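Local atomic coordinates of Lmo2181 protein (Listeria monocytogenes serovar 1/2a, PDB entry 5JCV), a protein that cleaves the C-terminal sorting signal of surface proteins and, through a thioester-linked intermediate, attaches them covalently to the bacterial cell wall. Residues L39-N42 against E46-R49; I53-R58 against F99-G104; R85-K90 against V110-V115; T127-P130 against D134-D137; K141-S146 against N151-G156. All coordinates share one frame; numbering follows the deposited sequence.

Contact 1: residues L39-N42 against E46-R49. With SO4 (sulfate ion), chain B.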
# COMPACT_ATOMS: atom_id res chain seq x y z
N LEU A 39 -7.96 -17.92 5.92
CA LEU A 39 -9.11 -18.79 5.85
C LEU A 39 -9.98 -18.67 7.11
O LEU A 39 -11.17 -19.01 7.08
CB LEU A 39 -8.69 -20.24 5.63
CG LEU A 39 -8.12 -20.65 4.28
CD1 LEU A 39 -7.63 -22.08 4.31
CD2 LEU A 39 -9.17 -20.51 3.21
N HIS A 40 -9.40 -18.27 8.23
CA HIS A 40 -10.11 -18.37 9.50
C HIS A 40 -10.28 -17.06 10.25
O HIS A 40 -10.87 -17.05 11.33
CB HIS A 40 -9.41 -19.39 10.39
CG HIS A 40 -9.06 -20.67 9.68
ND1 HIS A 40 -10.01 -21.49 9.12
CD2 HIS A 40 -7.87 -21.28 9.48
CE1 HIS A 40 -9.42 -22.55 8.58
NE2 HIS A 40 -8.12 -22.45 8.79
N HIS A 41 -9.80 -15.95 9.67
CA HIS A 41 -9.86 -14.65 10.32
C HIS A 41 -10.36 -13.59 9.34
O HIS A 41 -10.05 -13.62 8.14
CB HIS A 41 -8.48 -14.24 10.84
CG HIS A 41 -7.91 -15.20 11.84
ND1 HIS A 41 -7.25 -16.36 11.48
CD2 HIS A 41 -7.90 -15.18 13.20
CE1 HIS A 41 -6.87 -17.01 12.56
NE2 HIS A 41 -7.26 -16.32 13.62
N ASN A 42 -11.09 -12.61 9.86
CA ASN A 42 -11.61 -11.55 9.02
C ASN A 42 -10.54 -10.48 8.85
O ASN A 42 -9.40 -10.69 9.20
CB ASN A 42 -12.91 -11.02 9.61
CG ASN A 42 -12.69 -10.29 10.90
OD1 ASN A 42 -11.53 -10.02 11.32
ND2 ASN A 42 -13.81 -9.93 11.56
N GLU A 46 -9.93 -10.95 13.60
CA GLU A 46 -10.77 -11.69 14.55
C GLU A 46 -11.23 -13.02 13.92
O GLU A 46 -11.46 -13.11 12.72
CB GLU A 46 -12.02 -10.88 14.92
CG GLU A 46 -11.78 -9.43 15.36
CD GLU A 46 -12.98 -8.52 15.15
OE1 GLU A 46 -13.94 -8.91 14.44
OE2 GLU A 46 -12.97 -7.40 15.69
N LYS A 47 -11.42 -14.03 14.75
CA LYS A 47 -11.86 -15.32 14.26
C LYS A 47 -13.19 -15.21 13.51
O LYS A 47 -14.15 -14.64 14.02
CB LYS A 47 -11.97 -16.32 15.41
CG LYS A 47 -10.67 -17.05 15.68
CD LYS A 47 -10.69 -17.82 16.99
CE LYS A 47 -10.70 -16.86 18.19
NZ LYS A 47 -10.06 -17.47 19.38
N ALA A 48 -13.21 -15.73 12.29
CA ALA A 48 -14.41 -15.73 11.46
C ALA A 48 -14.34 -16.85 10.38
O ALA A 48 -13.31 -17.01 9.70
CB ALA A 48 -14.62 -14.36 10.83
N ARG A 49 -15.40 -17.65 10.27
CA ARG A 49 -15.41 -18.79 9.36
C ARG A 49 -15.31 -18.36 7.91
O ARG A 49 -14.68 -19.02 7.11
CB ARG A 49 -16.70 -19.59 9.52
CG ARG A 49 -16.94 -20.15 10.90
CD ARG A 49 -18.20 -20.99 10.95
NE ARG A 49 -18.09 -21.92 12.07
CZ ARG A 49 -17.36 -23.03 12.07
NH1 ARG A 49 -17.33 -23.79 13.15
NH2 ARG A 49 -16.65 -23.37 10.99
S SO4 B . -18.36 -16.90 12.80
O1 SO4 B . -18.24 -15.64 12.02
O2 SO4 B . -19.01 -16.55 14.09
O3 SO4 B . -17.05 -17.55 13.06
O4 SO4 B . -19.24 -17.87 12.08
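Asn-42 grips Glu-46 through both its backbone and its amide, closing a short hairpin-like turn of the sortase domain in which the chain doubles back after helix 37-40. The backbone N of Asn-42 donates to Glu-46 O at 2.9 Å. From there the Asn-42 side chain can be followed outward. CB rests 3.9 Å from CB of Ala-48, an apolar touch. CG stands between the backbone N and the carbonyl carbon (chi1 69°), which swings the amide over the start of the returning segment 46-49. OD1 then accepts from Glu-46 N at 2.9 Å, the donor lying well above the plane of the amide, and it also accepts from Lys-44 N, two residues beyond Asn-42, making an Asx turn. ND2, at the other corner, donates to Glu-46 OE1 at 3.1 Å; this bond lies close to the amide plane but meets the carboxylate from above its own plane, the two flat groups being turned 43° apart. Farther along, Ala-48 N bonds to His-40 O, and between these backbone links His-41 and Lys-47 form a single bridge. Their side chains run side by side in the same direction, His-41 NE2 4.1 Å from Lys-47 CG, while His-41 ND1 is held by Tyr-37 O. At the far end a sulfate, probably from the crystallisation liquor, takes a bond from Arg-49 N to its O3 at 3.2 Å. With donors and acceptors matched on both corners of the Asn-42 amide, its rotation is fixed, and this exposed turn is held chiefly by polar bonds.

Contact 2: residues I53-R58 against F99-G104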
# COMPACT_ATOMS: atom_id res chain seq x y z
N ILE A 53 -10.71 -12.54 1.87
CA ILE A 53 -10.02 -12.68 0.58
C ILE A 53 -8.53 -12.43 0.77
O ILE A 53 -8.14 -11.44 1.40
CB ILE A 53 -10.56 -11.68 -0.47
CG1 ILE A 53 -12.09 -11.76 -0.61
CG2 ILE A 53 -9.87 -11.91 -1.80
CD1 ILE A 53 -12.66 -13.16 -0.87
N PHE A 54 -7.68 -13.32 0.25
CA PHE A 54 -6.26 -13.15 0.51
C PHE A 54 -5.35 -13.60 -0.61
O PHE A 54 -5.66 -14.51 -1.35
CB PHE A 54 -5.83 -13.86 1.84
CG PHE A 54 -5.92 -15.37 1.80
CD1 PHE A 54 -4.83 -16.14 1.44
CD2 PHE A 54 -7.11 -16.02 2.12
CE1 PHE A 54 -4.91 -17.53 1.43
CE2 PHE A 54 -7.20 -17.40 2.10
CZ PHE A 54 -6.09 -18.17 1.77
N LYS A 55 -4.20 -12.95 -0.68
CA LYS A 55 -3.24 -13.18 -1.71
C LYS A 55 -2.31 -14.26 -1.22
O LYS A 55 -1.91 -14.29 -0.04
CB LYS A 55 -2.47 -11.88 -2.02
CG LYS A 55 -1.53 -12.00 -3.22
CD LYS A 55 -0.49 -10.88 -3.32
CE LYS A 55 -1.02 -9.64 -3.99
NZ LYS A 55 -0.01 -8.52 -4.20
N ASP A 56 -1.95 -15.14 -2.15
CA ASP A 56 -1.06 -16.25 -1.88
C ASP A 56 0.23 -15.71 -1.30
O ASP A 56 0.79 -14.78 -1.85
CB ASP A 56 -0.73 -17.00 -3.18
CG ASP A 56 -0.05 -18.33 -2.94
OD1 ASP A 56 1.12 -18.37 -2.49
OD2 ASP A 56 -0.68 -19.37 -3.19
N TYR A 57 0.71 -16.32 -0.23
CA TYR A 57 1.91 -15.84 0.46
C TYR A 57 3.17 -15.84 -0.40
O TYR A 57 4.13 -15.13 -0.10
CB TYR A 57 2.19 -16.69 1.69
CG TYR A 57 2.91 -18.03 1.40
CD1 TYR A 57 4.32 -18.12 1.35
CD2 TYR A 57 2.17 -19.20 1.24
CE1 TYR A 57 4.94 -19.37 1.13
CE2 TYR A 57 2.78 -20.42 1.02
CZ TYR A 57 4.16 -20.51 0.96
OH TYR A 57 4.69 -21.77 0.72
N ARG A 58 3.18 -16.67 -1.44
CA ARG A 58 4.30 -16.67 -2.38
C ARG A 58 4.37 -15.46 -3.33
O ARG A 58 5.37 -15.29 -4.00
CB ARG A 58 4.27 -17.94 -3.23
CG ARG A 58 4.48 -19.23 -2.44
CD ARG A 58 4.19 -20.45 -3.30
NE ARG A 58 2.77 -20.50 -3.69
CZ ARG A 58 2.25 -21.20 -4.70
NH1 ARG A 58 3.00 -21.95 -5.49
NH2 ARG A 58 0.93 -21.14 -4.94
N PHE A 99 -12.30 -7.62 -14.65
CA PHE A 99 -12.52 -7.12 -13.30
C PHE A 99 -11.37 -6.20 -12.89
O PHE A 99 -10.38 -6.08 -13.62
CB PHE A 99 -12.71 -8.28 -12.31
CG PHE A 99 -11.52 -9.18 -12.16
CD1 PHE A 99 -10.59 -8.96 -11.17
CD2 PHE A 99 -11.35 -10.27 -13.00
CE1 PHE A 99 -9.48 -9.78 -11.05
CE2 PHE A 99 -10.26 -11.11 -12.87
CZ PHE A 99 -9.32 -10.87 -11.90
N SER A 100 -11.51 -5.56 -11.73
CA SER A 100 -10.46 -4.68 -11.22
C SER A 100 -9.80 -5.17 -9.98
O SER A 100 -10.45 -5.57 -9.01
CB SER A 100 -10.93 -3.22 -11.03
OG SER A 100 -12.22 -3.13 -10.51
N TYR A 101 -8.48 -5.13 -10.03
CA TYR A 101 -7.62 -5.61 -9.00
C TYR A 101 -6.73 -4.44 -8.62
O TYR A 101 -6.03 -3.91 -9.46
CB TYR A 101 -6.75 -6.76 -9.56
CG TYR A 101 -5.56 -7.10 -8.70
CD1 TYR A 101 -5.73 -7.54 -7.38
CD2 TYR A 101 -4.24 -6.97 -9.19
CE1 TYR A 101 -4.63 -7.83 -6.57
CE2 TYR A 101 -3.13 -7.27 -8.39
CZ TYR A 101 -3.33 -7.70 -7.08
OH TYR A 101 -2.29 -7.98 -6.22
N GLU A 102 -6.80 -4.03 -7.36
CA GLU A 102 -5.83 -3.08 -6.81
C GLU A 102 -4.74 -3.86 -6.07
O GLU A 102 -5.02 -4.83 -5.36
CB GLU A 102 -6.47 -2.08 -5.85
CG GLU A 102 -6.92 -0.77 -6.47
CD GLU A 102 -8.39 -0.76 -6.87
OE1 GLU A 102 -9.18 -0.27 -6.04
OE2 GLU A 102 -8.74 -1.23 -7.99
N SER A 103 -3.50 -3.44 -6.26
CA SER A 103 -2.39 -3.87 -5.42
C SER A 103 -2.12 -2.77 -4.35
O SER A 103 -2.95 -1.86 -4.12
CB SER A 103 -1.15 -4.10 -6.27
OG SER A 103 -0.85 -2.88 -6.94
N GLY A 104 -0.96 -2.84 -3.70
CA GLY A 104 -0.57 -1.80 -2.76
C GLY A 104 -0.25 -0.48 -3.45
O GLY A 104 -0.26 0.56 -2.80
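The Tyr-101 ring meets Lys-55 at its edge, where CE of the lysine lies near the ring plane beside the hydroxyl; over one face of the ring, 4.3 Å above its centre, sits the backbone N of Ser-103. This is a contact across the interior of the sortase beta-barrel, joining strand 53-55 to strand 98-102, which are not neighbours in the sheet. The backbones stay well apart, Lys-55 and Ser-103 being the nearest pair at 10.1 Å between CA atoms, so two long side chains do all the reaching. Lys-55 points toward the other strand and keeps CG anti to its N (chi1 -174°), then bends at chi3; the two side chains cross at about a right angle. Both residues are buried, and Lys-55 also packs on Val-15 and Ile-70, whereas Tyr-101 leans on Tyr-108 of the adjacent strand.

Beyond the strand, Asp-56 makes an Asx turn, its OD1 accepting from Arg-58 N through the anti lone pair. The guanidinium of Arg-58 forms a side-on salt bridge with the same carboxylate, NE to OD1 at 2.9 Å and NH2 to OD2, both oxygens being approached from above the carboxylate plane. Tyr-71 OH bonds to the same OD2. At the meeting point itself, Lys-55 CE and NZ each stand 3.1 Å from Tyr-101 OH.

Contact 3: residues R85-K90 against V110-V115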
# COMPACT_ATOMS: atom_id res chain seq x y z
N ARG A 85 -18.49 -18.64 -9.51
CA ARG A 85 -19.24 -19.61 -10.31
C ARG A 85 -20.15 -18.94 -11.36
O ARG A 85 -20.60 -19.60 -12.32
CB ARG A 85 -20.08 -20.49 -9.37
CG ARG A 85 -21.24 -19.70 -8.78
CD ARG A 85 -22.19 -20.49 -7.88
NE ARG A 85 -23.24 -19.64 -7.34
CZ ARG A 85 -24.22 -20.07 -6.56
NH1 ARG A 85 -24.33 -21.37 -6.23
NH2 ARG A 85 -25.13 -19.20 -6.11
N LYS A 86 -20.44 -17.65 -11.21
CA LYS A 86 -21.23 -16.97 -12.26
C LYS A 86 -20.55 -17.02 -13.64
O LYS A 86 -21.21 -17.00 -14.70
CB LYS A 86 -21.49 -15.52 -11.89
CG LYS A 86 -22.39 -15.29 -10.67
CD LYS A 86 -22.46 -13.79 -10.38
CE LYS A 86 -23.44 -13.45 -9.28
NZ LYS A 86 -24.84 -13.32 -9.81
N TYR A 87 -19.23 -17.11 -13.64
CA TYR A 87 -18.49 -17.26 -14.86
C TYR A 87 -18.71 -18.58 -15.62
O TYR A 87 -18.21 -18.69 -16.72
CB TYR A 87 -16.97 -16.97 -14.61
CG TYR A 87 -16.70 -15.49 -14.49
CD1 TYR A 87 -16.68 -14.71 -15.61
CD2 TYR A 87 -16.47 -14.87 -13.27
CE1 TYR A 87 -16.46 -13.34 -15.56
CE2 TYR A 87 -16.26 -13.49 -13.19
CZ TYR A 87 -16.26 -12.73 -14.35
OH TYR A 87 -16.03 -11.34 -14.38
N LEU A 88 -19.42 -19.57 -15.07
CA LEU A 88 -19.80 -20.77 -15.84
C LEU A 88 -21.02 -20.53 -16.72
O LEU A 88 -21.32 -21.32 -17.59
CB LEU A 88 -20.15 -21.93 -14.89
CG LEU A 88 -19.05 -22.48 -13.99
CD1 LEU A 88 -19.64 -23.49 -13.01
CD2 LEU A 88 -17.94 -23.08 -14.84
N ASP A 89 -21.75 -19.45 -16.43
CA ASP A 89 -22.84 -18.91 -17.26
C ASP A 89 -22.21 -18.01 -18.32
O ASP A 89 -21.63 -16.96 -18.00
CB ASP A 89 -23.76 -18.12 -16.34
CG ASP A 89 -24.88 -17.39 -17.06
OD1 ASP A 89 -24.90 -17.41 -18.31
OD2 ASP A 89 -25.72 -16.78 -16.33
N LYS A 90 -22.31 -18.43 -19.58
CA LYS A 90 -21.67 -17.72 -20.68
C LYS A 90 -22.15 -16.29 -20.79
O LYS A 90 -21.36 -15.40 -21.09
CB LYS A 90 -21.87 -18.41 -22.02
CG LYS A 90 -21.00 -17.77 -23.10
CD LYS A 90 -20.76 -18.68 -24.30
CE LYS A 90 -19.37 -18.45 -24.91
NZ LYS A 90 -18.96 -19.59 -25.79
N VAL A 110 -8.31 -6.38 -15.27
CA VAL A 110 -7.85 -7.70 -15.66
C VAL A 110 -8.80 -8.26 -16.70
O VAL A 110 -10.01 -8.22 -16.52
CB VAL A 110 -7.84 -8.63 -14.45
CG1 VAL A 110 -7.30 -9.99 -14.86
CG2 VAL A 110 -6.99 -8.05 -13.31
N GLU A 111 -8.22 -8.81 -17.76
CA GLU A 111 -8.94 -9.36 -18.88
C GLU A 111 -8.99 -10.89 -18.79
O GLU A 111 -7.99 -11.60 -19.05
CB GLU A 111 -8.22 -8.93 -20.17
CG GLU A 111 -9.15 -8.66 -21.32
CD GLU A 111 -8.46 -8.30 -22.64
OE1 GLU A 111 -7.28 -7.84 -22.67
OE2 GLU A 111 -9.15 -8.47 -23.68
N ILE A 112 -10.16 -11.42 -18.46
CA ILE A 112 -10.33 -12.85 -18.26
C ILE A 112 -10.14 -13.64 -19.55
O ILE A 112 -10.72 -13.32 -20.59
CB ILE A 112 -11.74 -13.14 -17.69
CG1 ILE A 112 -11.85 -12.60 -16.27
CG2 ILE A 112 -12.02 -14.63 -17.71
CD1 ILE A 112 -13.28 -12.32 -15.84
N PHE A 113 -9.33 -14.68 -19.48
CA PHE A 113 -9.08 -15.55 -20.61
C PHE A 113 -9.32 -17.06 -20.36
O PHE A 113 -9.39 -17.84 -21.31
CB PHE A 113 -7.66 -15.33 -21.11
CG PHE A 113 -6.60 -15.88 -20.20
CD1 PHE A 113 -6.14 -17.18 -20.37
CD2 PHE A 113 -6.02 -15.10 -19.23
CE1 PHE A 113 -5.16 -17.69 -19.54
CE2 PHE A 113 -5.04 -15.61 -18.41
CZ PHE A 113 -4.61 -16.90 -18.56
N ALA A 114 -9.47 -17.46 -19.09
CA ALA A 114 -9.74 -18.88 -18.75
C ALA A 114 -10.61 -19.00 -17.53
O ALA A 114 -10.42 -18.32 -16.53
CB ALA A 114 -8.44 -19.64 -18.50
N VAL A 115 -11.54 -19.93 -17.61
CA VAL A 115 -12.54 -20.19 -16.56
C VAL A 115 -12.73 -21.71 -16.45
O VAL A 115 -12.98 -22.36 -17.45
CB VAL A 115 -13.86 -19.53 -16.99
CG1 VAL A 115 -15.01 -19.98 -16.13
CG2 VAL A 115 -13.74 -18.02 -17.02
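Apolar core packing joins Tyr-87 to Ile-112 and Val-115, where the 3-10 turn 85-88, in the connection that follows strand 67-72, settles against the buried face of strand 107-118 that carries Ile-112 and Val-115. Tyr-87 points toward the strand and its ring crosses Ile-112 obliquely. The methyl CD1 of the isoleucine does all the touching there: it lies 3.4 Å from Tyr-87 CE1 and 3.3 Å from Tyr-87 OH, pressed against the outer end of the ring. The hydroxyl's polar partner is His-96 O, to which it hydrogen-bonds. At the base of the same side chain, Val-115 CG1 sits 3.9 Å from Tyr-87 CB and 3.5 Å from Tyr-87 O. Val-115 reaches it with CG1 anti to the backbone N (chi1 168°). Leu-88 adds a looser touch, CD2 to CG1 of Val-115 at 4.5 Å. Around them, Phe-92 and Leu-93 of helix 90-95 and Ile-179 of strand 176-182 also pack on Tyr-87. Between the two touching strand residues, Phe-113 and Ala-114 both face Gln-180, a classic beta bulge in the sheet of the sortase beta-barrel, against which the long connection and its short helix pack.

Contact 4: residues T127-P130 against D134-D137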
# COMPACT_ATOMS: atom_id res chain seq x y z
N THR A 127 3.50 -20.93 -9.23
CA THR A 127 3.98 -19.55 -9.25
C THR A 127 5.42 -19.35 -9.77
O THR A 127 5.82 -18.21 -9.99
CB THR A 127 3.84 -18.88 -7.87
OG1 THR A 127 4.55 -19.63 -6.87
CG2 THR A 127 2.38 -18.79 -7.49
N GLU A 128 6.16 -20.43 -9.98
CA GLU A 128 7.58 -20.34 -10.32
C GLU A 128 7.80 -20.91 -11.72
O GLU A 128 7.36 -22.01 -12.03
CB GLU A 128 8.41 -21.10 -9.28
CG GLU A 128 8.63 -20.31 -7.98
CD GLU A 128 8.67 -21.19 -6.73
OE1 GLU A 128 9.50 -22.13 -6.67
OE2 GLU A 128 7.86 -20.95 -5.79
N PHE A 129 8.43 -20.11 -12.57
CA PHE A 129 8.62 -20.47 -13.98
C PHE A 129 10.08 -20.16 -14.38
O PHE A 129 10.35 -19.02 -14.75
CB PHE A 129 7.63 -19.70 -14.85
CG PHE A 129 6.20 -19.93 -14.46
CD1 PHE A 129 5.53 -21.08 -14.89
CD2 PHE A 129 5.54 -19.06 -13.60
CE1 PHE A 129 4.22 -21.34 -14.50
CE2 PHE A 129 4.22 -19.31 -13.21
CZ PHE A 129 3.57 -20.45 -13.66
N PRO A 130 11.00 -21.17 -14.28
CA PRO A 130 12.44 -20.92 -14.56
C PRO A 130 12.63 -20.03 -15.78
O PRO A 130 13.22 -18.95 -15.67
CB PRO A 130 13.01 -22.33 -14.82
CG PRO A 130 12.09 -23.25 -14.09
CD PRO A 130 10.76 -22.56 -13.86
N ASP A 134 8.55 -21.87 -19.87
CA ASP A 134 7.77 -22.64 -18.90
C ASP A 134 6.38 -22.02 -18.68
O ASP A 134 5.40 -22.73 -18.54
CB ASP A 134 8.51 -22.76 -17.57
CG ASP A 134 9.83 -23.50 -17.70
OD1 ASP A 134 9.96 -24.35 -18.62
OD2 ASP A 134 10.75 -23.22 -16.90
N PHE A 135 6.31 -20.70 -18.70
CA PHE A 135 5.06 -20.01 -18.58
C PHE A 135 4.16 -20.16 -19.82
O PHE A 135 2.93 -20.08 -19.71
CB PHE A 135 5.32 -18.55 -18.29
CG PHE A 135 4.11 -17.82 -17.83
CD1 PHE A 135 3.37 -18.29 -16.74
CD2 PHE A 135 3.68 -16.66 -18.49
CE1 PHE A 135 2.26 -17.62 -16.32
CE2 PHE A 135 2.56 -15.98 -18.06
CZ PHE A 135 1.85 -16.46 -16.97
N GLU A 136 4.77 -20.38 -20.98
CA GLU A 136 3.99 -20.62 -22.19
C GLU A 136 3.39 -22.03 -22.21
O GLU A 136 2.29 -22.22 -22.76
CB GLU A 136 4.82 -20.32 -23.46
CG GLU A 136 4.22 -20.73 -24.81
CD GLU A 136 2.86 -20.11 -25.16
OE1 GLU A 136 2.38 -19.15 -24.50
OE2 GLU A 136 2.25 -20.60 -26.14
N ASP A 137 4.10 -23.00 -21.61
CA ASP A 137 3.57 -24.36 -21.41
C ASP A 137 2.38 -24.31 -20.43
O ASP A 137 1.35 -24.95 -20.65
CB ASP A 137 4.62 -25.33 -20.82
CG ASP A 137 5.96 -25.32 -21.56
OD1 ASP A 137 6.02 -25.01 -22.77
OD2 ASP A 137 6.98 -25.64 -20.92
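Phe-129 and Phe-135 form an edge-to-face aromatic pair, with the edge of Phe-135 directed at the face of Phe-129. Ring centroids are 4.9 Å apart and the planes stand at 66°, an inclined T-shape. CD1 of Phe-135 is the atom that does the pressing: it lies 3.6 Å above the plane of Phe-129, over the centre of the ring, and it comes within 3.8 Å of CZ. Phe-135 reaches this place with CG anti to the backbone N (chi1 -166°), whereas Phe-129 points toward the helix and keeps CG beside its own N. Lower on the same ring, CD1 of Phe-129 is 3.9 Å from Phe-135 CA, and the two CB atoms of Phe-129 and Asp-134 stand 4.2 Å apart.

The contact joins the loop between strand 107-118 and helix 132-145 to the first turns of that helix, which packs beside the sortase beta-barrel. Tyr-138, on the next turn, meets the Phe-129 ring edge-to-face as well, and Lys-66 touches both phenylalanines.

Asp-134 and Pro-130 meet at about a right angle. The carboxylate oxygen OD2 of Asp-134 lies 3.1 Å from both CD and CG of Pro-130, and hardly farther from CB, so it stands over one face of the pyrrolidine ring. Its polar partner is Glu-131 N, just before the helix, which donates to OD2 and fixes the carboxylate beside the proline.

Contact 5: residues K141-S146 against N151-G156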
# COMPACT_ATOMS: atom_id res chain seq x y z
N LYS A 141 -1.63 -25.22 -21.10
CA LYS A 141 -2.39 -26.17 -20.30
C LYS A 141 -3.69 -25.55 -19.78
O LYS A 141 -4.75 -26.16 -19.93
CB LYS A 141 -1.55 -26.74 -19.14
CG LYS A 141 -0.39 -27.62 -19.61
CD LYS A 141 -0.07 -28.78 -18.66
CE LYS A 141 1.18 -29.54 -19.13
NZ LYS A 141 1.51 -30.75 -18.30
N VAL A 142 -3.62 -24.35 -19.19
CA VAL A 142 -4.82 -23.77 -18.55
C VAL A 142 -5.87 -23.28 -19.55
O VAL A 142 -7.06 -23.28 -19.24
CB VAL A 142 -4.53 -22.65 -17.52
CG1 VAL A 142 -3.62 -23.14 -16.42
CG2 VAL A 142 -3.99 -21.40 -18.19
N LYS A 143 -5.43 -22.88 -20.74
CA LYS A 143 -6.35 -22.53 -21.84
C LYS A 143 -7.12 -23.75 -22.26
O LYS A 143 -8.33 -23.69 -22.51
CB LYS A 143 -5.60 -21.96 -23.05
CG LYS A 143 -5.54 -20.44 -23.14
CD LYS A 143 -4.20 -19.98 -23.69
CE LYS A 143 -4.26 -18.68 -24.48
NZ LYS A 143 -2.90 -18.36 -25.00
N GLN A 144 -6.42 -24.88 -22.32
CA GLN A 144 -7.08 -26.14 -22.64
C GLN A 144 -8.05 -26.58 -21.55
O GLN A 144 -9.11 -27.10 -21.86
CB GLN A 144 -6.05 -27.23 -22.90
CG GLN A 144 -6.55 -28.24 -23.92
CD GLN A 144 -5.41 -28.97 -24.59
OE1 GLN A 144 -4.38 -29.25 -23.96
NE2 GLN A 144 -5.58 -29.28 -25.88
N GLN A 145 -7.71 -26.33 -20.29
CA GLN A 145 -8.63 -26.59 -19.18
C GLN A 145 -9.91 -25.71 -19.19
O GLN A 145 -10.94 -26.06 -18.61
CB GLN A 145 -7.88 -26.42 -17.87
CG GLN A 145 -8.29 -27.38 -16.77
CD GLN A 145 -7.31 -27.39 -15.60
OE1 GLN A 145 -6.17 -26.90 -15.70
NE2 GLN A 145 -7.76 -27.95 -14.47
N SER A 146 -9.85 -24.56 -19.86
CA SER A 146 -11.00 -23.65 -19.89
C SER A 146 -12.26 -24.26 -20.51
O SER A 146 -12.18 -25.03 -21.46
CB SER A 146 -10.64 -22.36 -20.67
OG SER A 146 -11.63 -21.36 -20.46
N ASN A 151 -11.47 -15.38 -27.02
CA ASN A 151 -10.91 -14.38 -27.94
C ASN A 151 -9.56 -13.86 -27.45
O ASN A 151 -8.71 -13.52 -28.26
CB ASN A 151 -11.86 -13.18 -28.11
CG ASN A 151 -13.04 -13.49 -29.02
OD1 ASN A 151 -13.00 -14.42 -29.82
ND2 ASN A 151 -14.10 -12.70 -28.90
N VAL A 152 -9.38 -13.79 -26.14
CA VAL A 152 -8.21 -13.14 -25.58
C VAL A 152 -7.04 -14.05 -25.77
O VAL A 152 -7.01 -15.17 -25.24
CB VAL A 152 -8.34 -12.85 -24.06
CG1 VAL A 152 -7.04 -12.26 -23.51
CG2 VAL A 152 -9.52 -11.93 -23.75
N LYS A 153 -6.06 -13.58 -26.52
CA LYS A 153 -4.82 -14.31 -26.59
C LYS A 153 -3.87 -13.70 -25.58
O LYS A 153 -3.98 -12.52 -25.23
CB LYS A 153 -4.23 -14.35 -28.02
CG LYS A 153 -3.41 -15.62 -28.31
CD LYS A 153 -4.14 -16.91 -27.89
CE LYS A 153 -3.36 -18.19 -28.17
NZ LYS A 153 -3.67 -18.72 -29.52
N VAL A 154 -2.94 -14.54 -25.13
CA VAL A 154 -2.03 -14.24 -24.05
C VAL A 154 -0.78 -15.07 -24.33
O VAL A 154 -0.86 -16.21 -24.80
CB VAL A 154 -2.69 -14.58 -22.66
CG1 VAL A 154 -3.33 -15.95 -22.69
CG2 VAL A 154 -1.72 -14.45 -21.49
N SER A 155 0.38 -14.48 -24.06
CA SER A 155 1.65 -15.09 -24.35
C SER A 155 2.48 -15.17 -23.09
O SER A 155 2.22 -14.49 -22.10
CB SER A 155 2.43 -14.29 -25.43
OG SER A 155 3.11 -13.14 -24.91
N GLY A 156 3.53 -15.97 -23.18
CA GLY A 156 4.47 -16.16 -22.10
C GLY A 156 5.13 -14.89 -21.64
O GLY A 156 5.79 -14.89 -20.60
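The end of helix 132-145 and the loop 151-156 keep their backbones apart, the nearest CA atoms, Lys-143 and Val-154, being 9.6 Å from each other, and the Lys-143 side chain spans the gap. Lys-143 points toward the loop and runs out past Val-154 in the opposite direction to it, bent at chi2 and chi3. Its NZ donates to Val-154 O at 3.0 Å, in the carbonyl plane and on a lone pair. On the way, CE is pressed against Val-154 CG1 at 3.4 Å, tighter than a usual carbon contact. Val-154 places that methyl between its N and its carbonyl carbon (chi1 47°). Lys-153 crosses Lys-143 at about a right angle, its CE 3.2 Å from Lys-143 NZ. Lys-143 NZ and Lys-153 NZ are 4.6 Å apart, and this nearness of like charges is probably eased by the carbonyl oxygen and by solvent around the exposed Lys-153. Elsewhere, Lys-153 O is taken by Lys-182 NZ, and Val-152 packs on Glu-111, so the loop is also tied to strands 107-118 and 176-182. A lysine-to-carbonyl bond thus ties the connection leading into strand 160-165 to helix 132-145, the helix that lies beside the beta-barrel of the sortase fold.

Overall arrangement
From the N terminus, contact 1 closes a tight turn after helix 37-40, and Leu-39 packs on Phe-54 of contact 2, whose first segment follows after three intervening residues. Contact 2 spans the 40 residues between its segments to join strands 53-55 and 98-102; contact 3 ties the turn before helix 90-95 to strand 107-118. These two cross, meeting where strands 98-102 and 107-118 pair; none of the contacts nest. Contacts 4 and 5, in series, each close a short loop at helix 132-145 and touch where Phe-135 packs on Gly-156. Arg-58 against Thr-127 links contact 4 back to contact 2, and Val-115 with Ser-146 links contact 5 to contact 3. Contact 1 stands across the chain's centre from contacts 3, 4 and 5.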